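Local coordinates for galactose-binding-like protein (Bacteroides thetaiotaomicron, PDB 7M1B) that is a SusE-like, galactose-binding-like protein that probably takes part in glycan recognition, within a family proposed to have degradative capacity, at residues 291-297 with 310-316; 315-319 with 340-344; 174-180 with 192-198. One frame throughout, in Å; residues are numbered along the deposited sequence.

How the interactions relate
Interactions 1 and 2 form one continuous piece of the galactose-binding-like domain. They share Asp-315 and Cys-316, both use strand 311-317, and their centres lie about 12 Å apart. Strand 311-317 pairs edge to edge with 292-297 in interaction 1, while in interaction 2 it packs against 341-344, so that the CH2 atom of Trp-292 reaches the CZ atom of Phe-343 at 3.5 Å. Interaction 3 belongs to the DUF5126 region, earlier in the chain; its centre is about 30 Å from that of interaction 1 and its nearest atoms are about 17 Å from interaction 2. All three are protein packing within two regions of the chain.

Interaction 1 of 3, residues 291-297 with 310-316; sequences EWEVWGR and WTKLADC
Across this antiparallel pair, Trp-295, Trp-310 and Trp-292 turn a ring face to Lys-312, Arg-297 and Cys-316 respectively. CB of Lys-312 sits 3.6 Å from the centroid of the Trp-295 six-membered ring, a CH-pi contact; at the edge, in plane, NE1 gives a 2.8 Å hydrogen bond to OE1 of Glu-293, met on its anti side, and the Trp-310 main chain also lies at the edge. Trp-310 receives CD of Arg-297 on one face, with the guanidinium almost perpendicular to the indole (88°) in a cation-pi contact, while N of Gly-296 lies at its edge. Over the Trp-292 face comes CB of Cys-316, 3.4 Å from CE2, with SG placed obliquely; chi1 of 69° sets CG of Trp-292 between its backbone N and carbonyl carbon, bringing the ring to Cys-316.

Main-chain bonds pair Trp-292 with Cys-316, Val-294 with Ala-314 and Gly-296 with Thr-311. A classic beta bulge interrupts the register: Leu-313 and Ala-314 both face Val-294, whose O atom accepts from Leu-313 N at 2.7 Å and from Ala-314 N at 3.2 Å. A CB on Gly-296 would run into CD1 of Leu-313.

On the Trp-295 side, NZ of Lys-312 bonds OD1 of Asp-315 at 2.9 Å and forms a long salt bridge to OE2 of Glu-293. A water sits between the two like-charged carboxylates, and a second joins OE2 of Glu-293 to NZ of Lys-312. Asp-299 holds Arg-297. The lysine charge, with the waters, probably offsets the repulsion between the two acids, while its aliphatic stem lies against the indole.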
loop_
_atom_site.group_PDB
_atom_site.type_symbol
_atom_site.label_atom_id
_atom_site.label_comp_id
_atom_site.label_asym_id
_atom_site.label_seq_id
_atom_site.Cartn_x
_atom_site.Cartn_y
_atom_site.Cartn_z
ATOM N N GLU A 291 4.468 -12.910 -3.494
ATOM C CA GLU A 291 5.013 -11.684 -2.941
ATOM C C GLU A 291 5.142 -10.624 -4.019
ATOM O O GLU A 291 5.530 -10.881 -5.163
ATOM C CB GLU A 291 6.387 -11.918 -2.316
ATOM C CG GLU A 291 6.296 -12.744 -1.048
ATOM C CD GLU A 291 7.637 -12.736 -0.304
ATOM O OE1 GLU A 291 8.129 -11.628 0.087
ATOM O OE2 GLU A 291 8.199 -13.813 -0.094
ATOM N N TRP A 292 4.867 -9.384 -3.625
ATOM C CA TRP A 292 5.045 -8.274 -4.547
ATOM C C TRP A 292 5.213 -6.980 -3.738
ATOM O O TRP A 292 4.978 -6.923 -2.519
ATOM C CB TRP A 292 3.808 -8.186 -5.478
ATOM C CG TRP A 292 2.504 -7.755 -4.830
ATOM C CD1 TRP A 292 1.928 -6.499 -4.820
ATOM C CD2 TRP A 292 1.546 -8.650 -4.210
ATOM N NE1 TRP A 292 0.738 -6.556 -4.130
ATOM C CE2 TRP A 292 0.437 -7.862 -3.783
ATOM C CE3 TRP A 292 1.531 -10.030 -3.932
ATOM C CZ2 TRP A 292 -0.673 -8.412 -3.121
ATOM C CZ3 TRP A 292 0.440 -10.572 -3.260
ATOM C CH2 TRP A 292 -0.674 -9.776 -2.888
ATOM N N GLU A 293 5.561 -5.922 -4.456
ATOM C CA GLU A 293 5.553 -4.581 -3.956
ATOM C C GLU A 293 4.555 -3.749 -4.738
ATOM O O GLU A 293 4.397 -3.948 -5.927
ATOM C CB GLU A 293 6.914 -3.926 -4.053
ATOM C CG GLU A 293 7.981 -4.777 -3.328
ATOM C CD GLU A 293 9.400 -4.347 -3.617
ATOM O OE1 GLU A 293 9.627 -3.598 -4.642
ATOM O OE2 GLU A 293 10.299 -4.884 -2.906
ATOM N N VAL A 294 3.963 -2.776 -4.041
ATOM C CA VAL A 294 3.135 -1.778 -4.716
ATOM C C VAL A 294 3.893 -0.458 -4.730
ATOM O O VAL A 294 4.400 -0.063 -3.671
ATOM C CB VAL A 294 1.790 -1.591 -3.986
ATOM C CG1 VAL A 294 0.961 -0.585 -4.807
ATOM C CG2 VAL A 294 1.032 -2.940 -3.938
ATOM N N TRP A 295 4.063 0.137 -5.925
ATOM C CA TRP A 295 4.761 1.400 -6.088
ATOM C C TRP A 295 3.794 2.420 -6.643
ATOM O O TRP A 295 2.767 2.069 -7.281
ATOM C CB TRP A 295 5.907 1.175 -7.109
ATOM C CG TRP A 295 7.057 0.370 -6.537
ATOM C CD1 TRP A 295 7.073 -0.966 -6.183
ATOM C CD2 TRP A 295 8.372 0.888 -6.198
ATOM N NE1 TRP A 295 8.309 -1.318 -5.709
ATOM C CE2 TRP A 295 9.135 -0.217 -5.750
ATOM C CE3 TRP A 295 9.032 2.111 -6.397
ATOM C CZ2 TRP A 295 10.475 -0.083 -5.309
ATOM C CZ3 TRP A 295 10.344 2.253 -5.964
ATOM C CH2 TRP A 295 11.070 1.161 -5.465
ATOM N N GLY A 296 4.119 3.689 -6.456
ATOM C CA GLY A 296 3.189 4.685 -7.016
ATOM C C GLY A 296 3.869 6.009 -7.360
ATOM O O GLY A 296 4.973 6.297 -6.860
ATOM N N ARG A 297 3.160 6.902 -8.067
ATOM C CA ARG A 297 3.563 8.292 -8.236
ATOM C C ARG A 297 2.340 9.149 -8.533
ATOM O O ARG A 297 1.307 8.653 -9.039
ATOM C CB ARG A 297 4.591 8.368 -9.373
ATOM C CG ARG A 297 4.096 7.937 -10.750
ATOM C CD ARG A 297 5.231 7.826 -11.782
ATOM N NE ARG A 297 5.873 9.110 -12.022
ATOM C CZ ARG A 297 7.085 9.227 -12.561
ATOM N NH1 ARG A 297 7.750 8.141 -12.960
ATOM N NH2 ARG A 297 7.572 10.451 -12.763
ATOM N N TRP A 310 9.267 6.868 -9.304
ATOM C CA TRP A 310 8.324 5.980 -8.619
ATOM C C TRP A 310 8.742 5.817 -7.160
ATOM O O TRP A 310 9.950 5.721 -6.878
ATOM C CB TRP A 310 8.287 4.604 -9.317
ATOM C CG TRP A 310 7.585 4.669 -10.657
ATOM C CD1 TRP A 310 8.160 4.883 -11.899
ATOM C CD2 TRP A 310 6.200 4.364 -10.899
ATOM N NE1 TRP A 310 7.173 4.803 -12.889
ATOM C CE2 TRP A 310 5.972 4.491 -12.281
ATOM C CE3 TRP A 310 5.123 4.066 -10.025
ATOM C CZ2 TRP A 310 4.694 4.247 -12.845
ATOM C CZ3 TRP A 310 3.880 3.867 -10.582
ATOM C CH2 TRP A 310 3.690 3.969 -11.944
ATOM N N THR A 311 7.762 5.727 -6.231
ATOM C CA THR A 311 7.960 5.588 -4.783
ATOM C C THR A 311 7.339 4.261 -4.339
ATOM O O THR A 311 6.209 3.904 -4.778
ATOM C CB THR A 311 7.274 6.728 -3.996
ATOM O OG1 THR A 311 7.845 7.948 -4.450
ATOM C CG2 THR A 311 7.437 6.601 -2.502
ATOM N N LYS A 312 8.044 3.513 -3.502
ATOM C CA LYS A 312 7.483 2.285 -2.978
ATOM C C LYS A 312 6.450 2.575 -1.883
ATOM O O LYS A 312 6.670 3.410 -0.964
ATOM C CB LYS A 312 8.578 1.362 -2.454
ATOM C CG LYS A 312 8.081 -0.057 -2.213
ATOM C CD LYS A 312 9.189 -1.014 -1.822
ATOM C CE LYS A 312 9.251 -1.229 -0.346
ATOM N NZ LYS A 312 10.277 -2.260 -0.013
ATOM N N LEU A 313 5.294 1.881 -2.019
ATOM C CA LEU A 313 4.185 2.111 -1.096
ATOM C C LEU A 313 3.859 0.948 -0.155
ATOM O O LEU A 313 3.203 1.204 0.871
ATOM C CB LEU A 313 2.898 2.379 -1.904
ATOM C CG LEU A 313 3.020 3.397 -3.038
ATOM C CD1 LEU A 313 1.682 3.507 -3.792
ATOM C CD2 LEU A 313 3.474 4.808 -2.593
ATOM N N ALA A 314 4.205 -0.307 -0.494
ATOM C CA ALA A 314 3.819 -1.463 0.329
ATOM C C ALA A 314 4.631 -2.660 -0.122
ATOM O O ALA A 314 5.019 -2.755 -1.295
ATOM C CB ALA A 314 2.347 -1.795 0.144
ATOM N N ASP A 315 4.963 -3.505 0.874
ATOM C CA ASP A 315 5.457 -4.851 0.633
ATOM C C ASP A 315 4.309 -5.763 1.006
ATOM O O ASP A 315 3.643 -5.580 2.070
ATOM C CB ASP A 315 6.632 -5.165 1.557
ATOM C CG ASP A 315 7.854 -4.322 1.259
ATOM O OD1 ASP A 315 8.393 -4.405 0.130
ATOM O OD2 ASP A 315 8.305 -3.669 2.189
ATOM N N CYS A 316 4.097 -6.770 0.154
ATOM C CA CYS A 316 2.903 -7.561 0.310
ATOM C C CYS A 316 3.212 -9.038 0.147
ATOM O O CYS A 316 3.925 -9.399 -0.806
ATOM C CB CYS A 316 1.868 -7.206 -0.756
ATOM S SG CYS A 316 1.382 -5.462 -0.802
HETATM O O HOH W 1 9.661 -6.581 -0.956
HETATM O O HOH W 2 12.169 -2.972 -1.969
#

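Interaction 2 of 3, residues 315-319 with 340-344; sequences DCESI and GEEFE
Phe-343 turns its ring to Cys-316 and Glu-317, bringing strand 341-344 against strand 311-317 within the beta-sandwich of the galactose-binding-like domain. From its CB, 4.2 Å from SG of Cys-316, the side chain leaves with CG anti to the carbonyl carbon (chi1 -59°), which carries the ring across toward the other strand. CG again has that sulfur nearby, in an oblique sulfur-aromatic contact. CD1 meets CB of Cys-316 at 3.8 Å. Farther out, CE1 approaches the O atom of Glu-317 at 3.4 Å, and this carbonyl oxygen lies in the ring plane, where the polarised C-H edge is likely to suit it. At the tip, CZ comes to 4.1 Å from CA of Ser-318. Trp-292 meets the same ring edge-to-face, and Phe-271 packs against it as well.

The polar part of the contact lies beyond this tip. The extended Glu-341 chain reaches Ser-318, whose OG is also hydrogen-bonded with His-363. The other carboxylate oxygen, OE1, is bonded by Gln-275, so both oxygens of this buried acid have partners. One water links Glu-341 to the N atom of Ile-319, and another bridges the carbonyl oxygens of Asp-315 and Glu-344, joining strands that share no direct backbone bond here. The hydroxyl OG of Ser-318 donates to OE2 of Glu-341 on its syn lone pair, at a short 2.5 Å.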
loop_
_atom_site.group_PDB
_atom_site.type_symbol
_atom_site.label_atom_id
_atom_site.label_comp_id
_atom_site.label_asym_id
_atom_site.label_seq_id
_atom_site.Cartn_x
_atom_site.Cartn_y
_atom_site.Cartn_z
ATOM N N ASP A 315 4.963 -3.505 0.874
ATOM C CA ASP A 315 5.457 -4.851 0.633
ATOM C C ASP A 315 4.309 -5.763 1.006
ATOM O O ASP A 315 3.643 -5.580 2.070
ATOM C CB ASP A 315 6.632 -5.165 1.557
ATOM C CG ASP A 315 7.854 -4.322 1.259
ATOM O OD1 ASP A 315 8.393 -4.405 0.130
ATOM O OD2 ASP A 315 8.305 -3.669 2.189
ATOM N N CYS A 316 4.097 -6.770 0.154
ATOM C CA CYS A 316 2.903 -7.561 0.310
ATOM C C CYS A 316 3.212 -9.038 0.147
ATOM O O CYS A 316 3.925 -9.399 -0.806
ATOM C CB CYS A 316 1.868 -7.206 -0.756
ATOM S SG CYS A 316 1.382 -5.462 -0.802
ATOM N N GLU A 317 2.573 -9.860 0.961
ATOM C CA GLU A 317 2.635 -11.327 0.788
ATOM C C GLU A 317 1.251 -11.948 0.929
ATOM O O GLU A 317 0.604 -11.833 1.980
ATOM C CB GLU A 317 3.649 -11.937 1.786
ATOM C CG GLU A 317 3.668 -13.470 1.641
ATOM C CD GLU A 317 4.756 -14.210 2.375
ATOM O OE1 GLU A 317 5.471 -13.530 3.105
ATOM O OE2 GLU A 317 4.892 -15.432 2.230
ATOM N N SER A 318 0.796 -12.618 -0.147
ATOM C CA SER A 318 -0.434 -13.403 -0.105
ATOM C C SER A 318 -0.142 -14.693 0.660
ATOM O O SER A 318 0.742 -15.465 0.276
ATOM C CB SER A 318 -0.855 -13.688 -1.526
ATOM O OG SER A 318 -1.897 -14.676 -1.591
ATOM N N ILE A 319 -0.889 -14.915 1.755
ATOM C CA ILE A 319 -0.750 -16.092 2.619
ATOM C C ILE A 319 -1.687 -17.209 2.160
ATOM O O ILE A 319 -2.870 -16.966 1.856
ATOM C CB ILE A 319 -1.023 -15.677 4.087
ATOM C CG1 ILE A 319 0.034 -14.663 4.562
ATOM C CG2 ILE A 319 -0.972 -16.910 4.973
ATOM C CD1 ILE A 319 1.459 -15.016 4.228
ATOM N N GLY A 340 -11.270 -12.156 -0.268
ATOM C CA GLY A 340 -10.417 -11.006 -0.575
ATOM C C GLY A 340 -9.293 -10.904 0.469
ATOM O O GLY A 340 -9.507 -10.942 1.684
ATOM N N GLU A 341 -8.087 -10.707 -0.028
ATOM C CA GLU A 341 -6.850 -10.602 0.806
ATOM C C GLU A 341 -6.530 -9.136 1.048
ATOM O O GLU A 341 -6.432 -8.313 0.113
ATOM C CB GLU A 341 -5.783 -11.392 0.078
ATOM C CG GLU A 341 -6.092 -12.877 0.021
ATOM C CD GLU A 341 -5.066 -13.577 -0.853
ATOM O OE1 GLU A 341 -5.346 -13.845 -1.975
ATOM O OE2 GLU A 341 -3.895 -13.727 -0.334
ATOM N N GLU A 342 -6.332 -8.800 2.332
ATOM C CA GLU A 342 -6.238 -7.400 2.706
ATOM C C GLU A 342 -4.789 -6.990 2.961
ATOM O O GLU A 342 -4.038 -7.733 3.618
ATOM C CB GLU A 342 -7.004 -7.232 4.057
ATOM C CG GLU A 342 -8.415 -7.777 3.998
ATOM C CD GLU A 342 -9.409 -6.973 3.204
ATOM O OE1 GLU A 342 -10.600 -7.372 3.231
ATOM O OE2 GLU A 342 -9.013 -5.960 2.557
ATOM N N PHE A 343 -4.411 -5.807 2.445
ATOM C CA PHE A 343 -3.063 -5.294 2.647
ATOM C C PHE A 343 -3.104 -3.812 3.017
ATOM O O PHE A 343 -3.795 -3.041 2.367
ATOM C CB PHE A 343 -2.229 -5.435 1.340
ATOM C CG PHE A 343 -2.137 -6.880 0.908
ATOM C CD1 PHE A 343 -1.196 -7.706 1.507
ATOM C CD2 PHE A 343 -3.088 -7.477 0.095
ATOM C CE1 PHE A 343 -1.125 -9.056 1.174
ATOM C CE2 PHE A 343 -3.014 -8.817 -0.248
ATOM C CZ PHE A 343 -2.070 -9.627 0.332
ATOM N N GLU A 344 -2.254 -3.370 3.971
ATOM C CA GLU A 344 -2.256 -1.979 4.404
ATOM C C GLU A 344 -1.034 -1.284 3.806
ATOM O O GLU A 344 -0.012 -1.932 3.484
ATOM C CB GLU A 344 -2.129 -1.842 5.931
ATOM C CG GLU A 344 -3.152 -2.649 6.677
ATOM C CD GLU A 344 -3.210 -2.339 8.145
ATOM O OE1 GLU A 344 -2.292 -1.710 8.623
ATOM O OE2 GLU A 344 -4.197 -2.735 8.775
HETATM O O HOH W 3 0.870 -4.586 2.744
HETATM O O HOH W 4 -3.156 -13.075 2.224
#

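Interaction 3 of 3, residues 174-180 with 192-198; sequences EPHDFKV and EYLTTLT
His-176 to Val-180 and Tyr-193 to Leu-197 bond main chain to main chain as the two strands of an antiparallel beta hairpin. Hydrogen-bonded pairs join His-176 with Leu-197, Phe-178 with Thr-195 and Val-180 with Tyr-193, each by two N-H...O bonds. The shortest runs from Phe-178 N to Thr-195 O, 2.7 Å. Between them, CA-H...O contacts such as Lys-179 CA to Tyr-193 O, 3.3 Å, fill in the non-hydrogen-bonded positions.

Charged and polar side chains meet on the face bearing Asp-177, Lys-179, Leu-194 and Thr-196. OG1 of Thr-196 donates to OD1 of Asp-177 at 2.7 Å, on the anti side and 24° out of the carboxylate plane, while Lys-145 forms a salt bridge with the other oxygen. NZ of Lys-179 binds OE2 of Glu-192, also at 2.7 Å, arriving from above the carboxylate plane (41°). The Lys-179 chain sets out with CG anti to the backbone N (chi1 159°), then bends at chi3 and chi4 to bring the ammonium round to that acid, although Glu-192 is poorly ordered. With an alanine here, Glu-192 would probably lose its cationic mate and its carboxylate would be likely to turn more freely. On the opposite face the O atom of Leu-197 lies at the Phe-178 ring edge, 3.9 Å from CE2.

Apolar contacts are fewer. CB of Lys-179 touches CD2 of Leu-194 at a tight 3.5 Å, the two side chains lying alongside. CE2 of Phe-178 is 4.3 Å from CB of Leu-197.

That second face turns inward: Phe-178, Val-180 and Leu-197 pack on strand 125-131, and Tyr-193 and Thr-195 on strand 118-122. Strand 193-197 is outermost within its four-stranded sheet, and 176-183 continues inward to strand 138-144 through the backbone bond of Lys-179 with Ser-143.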
loop_
_atom_site.group_PDB
_atom_site.type_symbol
_atom_site.label_atom_id
_atom_site.label_comp_id
_atom_site.label_asym_id
_atom_site.label_seq_id
_atom_site.Cartn_x
_atom_site.Cartn_y
_atom_site.Cartn_z
ATOM N N GLU A 174 -12.841 13.457 12.861
ATOM C CA GLU A 174 -13.391 14.753 13.222
ATOM C C GLU A 174 -12.191 15.603 13.677
ATOM O O GLU A 174 -11.140 15.042 14.056
ATOM C CB GLU A 174 -14.407 14.537 14.349
ATOM C CG GLU A 174 -13.777 13.966 15.607
ATOM C CD GLU A 174 -14.835 13.758 16.675
ATOM O OE1 GLU A 174 -15.324 14.786 17.264
ATOM O OE2 GLU A 174 -15.252 12.586 16.851
ATOM N N PRO A 175 -12.304 16.943 13.828
ATOM C CA PRO A 175 -11.173 17.700 14.380
ATOM C C PRO A 175 -10.813 17.317 15.814
ATOM O O PRO A 175 -11.653 17.192 16.682
ATOM C CB PRO A 175 -11.590 19.196 14.296
ATOM C CG PRO A 175 -12.932 19.235 13.567
ATOM C CD PRO A 175 -13.426 17.814 13.400
ATOM N N HIS A 176 -9.506 17.157 16.072
ATOM C CA HIS A 176 -9.007 16.946 17.416
ATOM C C HIS A 176 -7.787 17.827 17.636
ATOM O O HIS A 176 -7.059 18.138 16.692
ATOM C CB HIS A 176 -8.497 15.519 17.587
ATOM C CG HIS A 176 -9.508 14.450 17.424
ATOM N ND1 HIS A 176 -10.343 14.059 18.451
ATOM C CD2 HIS A 176 -9.774 13.662 16.362
ATOM C CE1 HIS A 176 -11.084 13.053 18.034
ATOM N NE2 HIS A 176 -10.691 12.750 16.785
ATOM N N ASP A 177 -7.625 18.265 18.886
ATOM C CA ASP A 177 -6.495 19.083 19.275
ATOM C C ASP A 177 -5.371 18.153 19.717
ATOM O O ASP A 177 -5.604 17.234 20.530
ATOM C CB ASP A 177 -6.945 20.007 20.415
ATOM C CG ASP A 177 -8.132 20.877 20.051
ATOM O OD1 ASP A 177 -8.208 21.312 18.879
ATOM O OD2 ASP A 177 -8.965 21.135 20.963
ATOM N N PHE A 178 -4.186 18.391 19.138
ATOM C CA PHE A 178 -2.994 17.621 19.447
ATOM C C PHE A 178 -1.928 18.546 20.037
ATOM O O PHE A 178 -1.861 19.743 19.717
ATOM C CB PHE A 178 -2.480 16.892 18.194
ATOM C CG PHE A 178 -3.426 15.857 17.626
ATOM C CD1 PHE A 178 -3.427 14.555 18.127
ATOM C CD2 PHE A 178 -4.320 16.173 16.605
ATOM C CE1 PHE A 178 -4.273 13.581 17.619
ATOM C CE2 PHE A 178 -5.149 15.189 16.086
ATOM C CZ PHE A 178 -5.142 13.910 16.605
ATOM N N LYS A 179 -1.113 17.971 20.925
ATOM C CA LYS A 179 0.014 18.685 21.517
ATOM C C LYS A 179 1.229 17.758 21.465
ATOM O O LYS A 179 1.070 16.557 21.786
ATOM C CB LYS A 179 -0.367 19.077 22.951
ATOM C CG LYS A 179 0.765 19.391 23.917
ATOM C CD LYS A 179 0.315 19.337 25.368
ATOM C CE LYS A 179 -0.773 20.333 25.717
ATOM N NZ LYS A 179 -0.652 20.814 27.115
ATOM N N VAL A 180 2.393 18.315 21.041
ATOM C CA VAL A 180 3.642 17.575 20.933
ATOM C C VAL A 180 4.752 18.307 21.683
ATOM O O VAL A 180 4.934 19.526 21.577
ATOM C CB VAL A 180 4.100 17.262 19.484
ATOM C CG1 VAL A 180 5.327 16.308 19.544
ATOM C CG2 VAL A 180 2.985 16.697 18.587
ATOM N N GLU A 192 5.658 23.419 23.585
ATOM C CA GLU A 192 4.622 22.601 23.026
ATOM C C GLU A 192 4.320 23.086 21.606
ATOM O O GLU A 192 4.190 24.290 21.341
ATOM C CB GLU A 192 3.325 22.685 23.838
ATOM C CG GLU A 192 3.420 22.062 25.225
ATOM C CD GLU A 192 2.211 22.289 26.124
ATOM O OE1 GLU A 192 1.477 23.278 25.890
ATOM O OE2 GLU A 192 2.000 21.473 27.050
ATOM N N TYR A 193 4.185 22.138 20.683
ATOM C CA TYR A 193 3.564 22.416 19.393
ATOM C C TYR A 193 2.102 21.984 19.440
ATOM O O TYR A 193 1.802 20.845 19.762
ATOM C CB TYR A 193 4.354 21.701 18.295
ATOM C CG TYR A 193 3.840 21.900 16.892
ATOM C CD1 TYR A 193 4.257 22.977 16.116
ATOM C CD2 TYR A 193 2.945 20.987 16.339
ATOM C CE1 TYR A 193 3.783 23.147 14.824
ATOM C CE2 TYR A 193 2.467 21.144 15.048
ATOM C CZ TYR A 193 2.882 22.228 14.295
ATOM O OH TYR A 193 2.380 22.352 13.040
ATOM N N LEU A 194 1.193 22.903 19.115
ATOM C CA LEU A 194 -0.244 22.610 19.086
ATOM C C LEU A 194 -0.795 22.599 17.662
ATOM O O LEU A 194 -0.497 23.474 16.860
ATOM C CB LEU A 194 -0.989 23.671 19.903
ATOM C CG LEU A 194 -0.548 23.812 21.357
ATOM C CD1 LEU A 194 -1.498 24.774 22.043
ATOM C CD2 LEU A 194 -0.544 22.460 22.086
ATOM N N THR A 195 -1.623 21.599 17.349
ATOM C CA THR A 195 -2.295 21.633 16.056
ATOM C C THR A 195 -3.673 20.997 16.205
ATOM O O THR A 195 -3.857 20.103 17.050
ATOM C CB THR A 195 -1.438 20.999 14.938
ATOM O OG1 THR A 195 -2.070 21.141 13.659
ATOM C CG2 THR A 195 -1.196 19.520 15.154
ATOM N N THR A 196 -4.638 21.518 15.429
ATOM C CA THR A 196 -5.962 20.898 15.358
ATOM C C THR A 196 -6.113 20.237 13.988
ATOM O O THR A 196 -5.924 20.916 12.980
ATOM C CB THR A 196 -7.093 21.921 15.534
ATOM O OG1 THR A 196 -6.949 22.475 16.840
ATOM C CG2 THR A 196 -8.471 21.326 15.291
ATOM N N LEU A 197 -6.329 18.914 13.958
ATOM C CA LEU A 197 -6.349 18.203 12.674
ATOM C C LEU A 197 -7.488 17.195 12.665
ATOM O O LEU A 197 -7.853 16.655 13.695
ATOM C CB LEU A 197 -5.040 17.432 12.410
ATOM C CG LEU A 197 -3.789 18.293 12.229
ATOM C CD1 LEU A 197 -2.517 17.417 12.262
ATOM C CD2 LEU A 197 -3.869 19.109 10.932
ATOM N N THR A 198 -8.031 16.961 11.457
ATOM C CA THR A 198 -8.976 15.874 11.298
ATOM C C THR A 198 -8.300 14.647 10.716
ATOM O O THR A 198 -7.759 14.725 9.617
ATOM C CB THR A 198 -10.108 16.333 10.356
ATOM O OG1 THR A 198 -10.704 17.529 10.904
ATOM C CG2 THR A 198 -11.164 15.258 10.103
#